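Probable E3 ubiquitin-protein ligase HERC1 (PDB 4QT6) is probably an E3 ubiquitin ligase, whose SPRY domain, the part in this crystal, is of a fold that commonly serves in protein recognition. Local coordinates at residues Q100-T105 with F117-E122. Sequence-based numbering, arbitrary orientation.
Sequences QGDFIT and FGKNGE. With ARF (formamide), chain E; ARF (formamide), chain C.
Asn120 reaches across to Asp102 and Phe103 with both ends of its carboxamide. Its ND2 donates to Asp102 OD1 at 2.9 Å, nearly straight and within the amide plane, yet it meets that oxygen from above the carboxylate, the two planes lying 66° apart. At the other end, OD1 accepts hydrogen bonds from Phe103 N, at 2.9 Å, and from a water that also donates to Gly101 O, so three bonds fix the rotation of the amide. Asn120 CG stands beside its own backbone N (chi1 -68°), which brings the amide up to the backbone where strand 103-109 begins, while the backbone N bonds to Phe103 O at 2.8 Å. The Phe103 ring stands at 77° to the amide, with Asn120 OD1 near its edge.

Asp102 has a second task. Its OD2 accepts hydrogen bonds from Thr99 N and from a water shared with Lys119 NZ; the ammonium itself lies 4.1 Å from OD2, too far for a salt bridge, and bonds to Ser97 O. An alanine here removes the carboxylate, so the Asn120 amide would probably be freer to turn and the Lys119 charge left without its nearby counter-charge. Lys119 runs fully extended past Ile104, its CB 4.0 Å from Ile104 CD1, before CE crosses the carboxylate obliquely, 3.6 Å from Asp102 OD2. On the same strand, Phe117 meets Ile104 CG2 obliquely through CD1 at 3.9 Å, and its ring stacks on Tyr78.

Further along, Thr105 and Gly118 form an antiparallel hydrogen-bonded pair, N to O in both directions, whereas Ile104 and Lys119 make the non-hydrogen-bonded pair beside it. Strand 103-109 also pairs with strand 38-47, and 114-119 with 125-128, placing this beta hairpin inside one antiparallel sheet of the SPRY beta-sandwich, with Asn120 and Gly121 at the two central positions of the type I' turn from Lys119 to Glu122, just where strand 114-119 ends.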
loop_
_atom_site.group_PDB
_atom_site.type_symbol
_atom_site.label_atom_id
_atom_site.label_comp_id
_atom_site.label_asym_id
_atom_site.label_seq_id
_atom_site.Cartn_x
_atom_site.Cartn_y
_atom_site.Cartn_z
ATOM N N GLN A 100 5.592 -12.597 0.141
ATOM C CA GLN A 100 4.778 -13.353 1.082
ATOM C C GLN A 100 5.511 -13.571 2.392
ATOM O O GLN A 100 6.680 -13.975 2.399
ATOM C CB GLN A 100 4.428 -14.703 0.460
ATOM C CG GLN A 100 3.447 -15.505 1.281
ATOM C CD GLN A 100 2.897 -16.706 0.536
ATOM O OE1 GLN A 100 2.437 -16.598 -0.600
ATOM N NE2 GLN A 100 2.906 -17.866 1.201
ATOM N N GLY A 101 4.837 -13.309 3.504
ATOM C CA GLY A 101 5.386 -13.511 4.830
ATOM C C GLY A 101 6.137 -12.333 5.419
ATOM O O GLY A 101 6.512 -12.373 6.602
ATOM N N ASP A 102 6.341 -11.281 4.627
ATOM C CA ASP A 102 6.972 -10.052 5.115
ATOM C C ASP A 102 5.940 -9.056 5.669
ATOM O O ASP A 102 4.754 -9.027 5.251
ATOM C CB ASP A 102 7.758 -9.349 4.001
ATOM C CG ASP A 102 8.982 -10.133 3.546
ATOM O OD1 ASP A 102 9.588 -10.803 4.405
ATOM O OD2 ASP A 102 9.343 -10.040 2.344
ATOM N N PHE A 103 6.417 -8.273 6.625
ATOM C CA PHE A 103 5.729 -7.085 7.154
ATOM C C PHE A 103 6.351 -5.828 6.608
ATOM O O PHE A 103 7.585 -5.712 6.593
ATOM C CB PHE A 103 5.880 -6.975 8.667
ATOM C CG PHE A 103 5.088 -7.967 9.449
ATOM C CD1 PHE A 103 5.641 -9.189 9.789
ATOM C CD2 PHE A 103 3.819 -7.656 9.910
ATOM C CE1 PHE A 103 4.916 -10.104 10.542
ATOM C CE2 PHE A 103 3.100 -8.547 10.663
ATOM C CZ PHE A 103 3.649 -9.778 10.983
ATOM N N ILE A 104 5.512 -4.870 6.194
ATOM C CA ILE A 104 5.980 -3.530 5.814
ATOM C C ILE A 104 5.356 -2.557 6.804
ATOM O O ILE A 104 4.159 -2.398 6.853
ATOM C CB ILE A 104 5.620 -3.154 4.351
ATOM C CG1 ILE A 104 6.260 -4.134 3.358
ATOM C CG2 ILE A 104 6.005 -1.703 4.052
ATOM C CD1 ILE A 104 7.776 -4.168 3.428
ATOM N N THR A 105 6.194 -1.909 7.596
ATOM C CA THR A 105 5.757 -0.813 8.443
ATOM C C THR A 105 5.622 0.431 7.592
ATOM O O THR A 105 6.527 0.763 6.812
ATOM C CB THR A 105 6.776 -0.540 9.562
ATOM O OG1 THR A 105 6.963 -1.732 10.350
ATOM C CG2 THR A 105 6.335 0.609 10.444
ATOM N N PHE A 117 8.848 3.771 5.001
ATOM C CA PHE A 117 8.569 2.337 5.006
ATOM C C PHE A 117 9.730 1.545 5.600
ATOM O O PHE A 117 10.886 1.767 5.233
ATOM C CB PHE A 117 8.374 1.808 3.579
ATOM C CG PHE A 117 7.175 2.364 2.858
ATOM C CD1 PHE A 117 5.880 2.071 3.268
ATOM C CD2 PHE A 117 7.341 3.152 1.726
ATOM C CE1 PHE A 117 4.784 2.591 2.580
ATOM C CE2 PHE A 117 6.266 3.654 1.041
ATOM C CZ PHE A 117 4.970 3.366 1.463
ATOM N N GLY A 118 9.418 0.602 6.479
ATOM C CA GLY A 118 10.393 -0.320 7.016
ATOM C C GLY A 118 9.967 -1.730 6.703
ATOM O O GLY A 118 8.775 -2.022 6.636
ATOM N N LYS A 119 10.943 -2.598 6.459
ATOM C CA LYS A 119 10.663 -4.010 6.187
ATOM C C LYS A 119 11.037 -4.872 7.377
ATOM O O LYS A 119 12.135 -4.746 7.922
ATOM C CB LYS A 119 11.427 -4.475 4.938
ATOM C CG LYS A 119 11.298 -5.952 4.655
ATOM C CD LYS A 119 12.069 -6.333 3.409
ATOM C CE LYS A 119 12.012 -7.828 3.149
ATOM N NZ LYS A 119 12.943 -8.208 2.044
ATOM N N ASN A 120 10.111 -5.741 7.777
ATOM C CA ASN A 120 10.304 -6.675 8.893
ATOM C C ASN A 120 10.951 -6.061 10.121
ATOM O O ASN A 120 11.922 -6.601 10.675
ATOM C CB ASN A 120 11.072 -7.917 8.419
ATOM C CG ASN A 120 10.258 -8.765 7.472
ATOM O OD1 ASN A 120 9.043 -8.875 7.617
ATOM N ND2 ASN A 120 10.914 -9.366 6.496
ATOM N N GLY A 121 10.419 -4.927 10.551
ATOM C CA GLY A 121 10.859 -4.338 11.804
ATOM C C GLY A 121 12.162 -3.540 11.751
ATOM O O GLY A 121 12.508 -2.895 12.740
ATOM N N GLU A 122 12.892 -3.571 10.630
ATOM C CA GLU A 122 14.000 -2.622 10.416
ATOM C C GLU A 122 13.424 -1.205 10.514
ATOM O O GLU A 122 12.251 -1.006 10.233
ATOM C CB GLU A 122 14.644 -2.840 9.049
HETATM N N ARF E . 4.837 -13.458 12.242
HETATM C C ARF E . 3.613 -13.464 11.696
HETATM O O ARF E . 2.707 -12.970 12.325
HETATM N N ARF C . 11.877 -0.642 3.170
HETATM C C ARF C . 13.191 -0.507 3.386
HETATM O O ARF C . 13.986 -0.965 2.574
HETATM O O HOH W 1 8.474 -11.436 8.347
HETATM O O HOH W 2 11.735 -10.706 1.320
#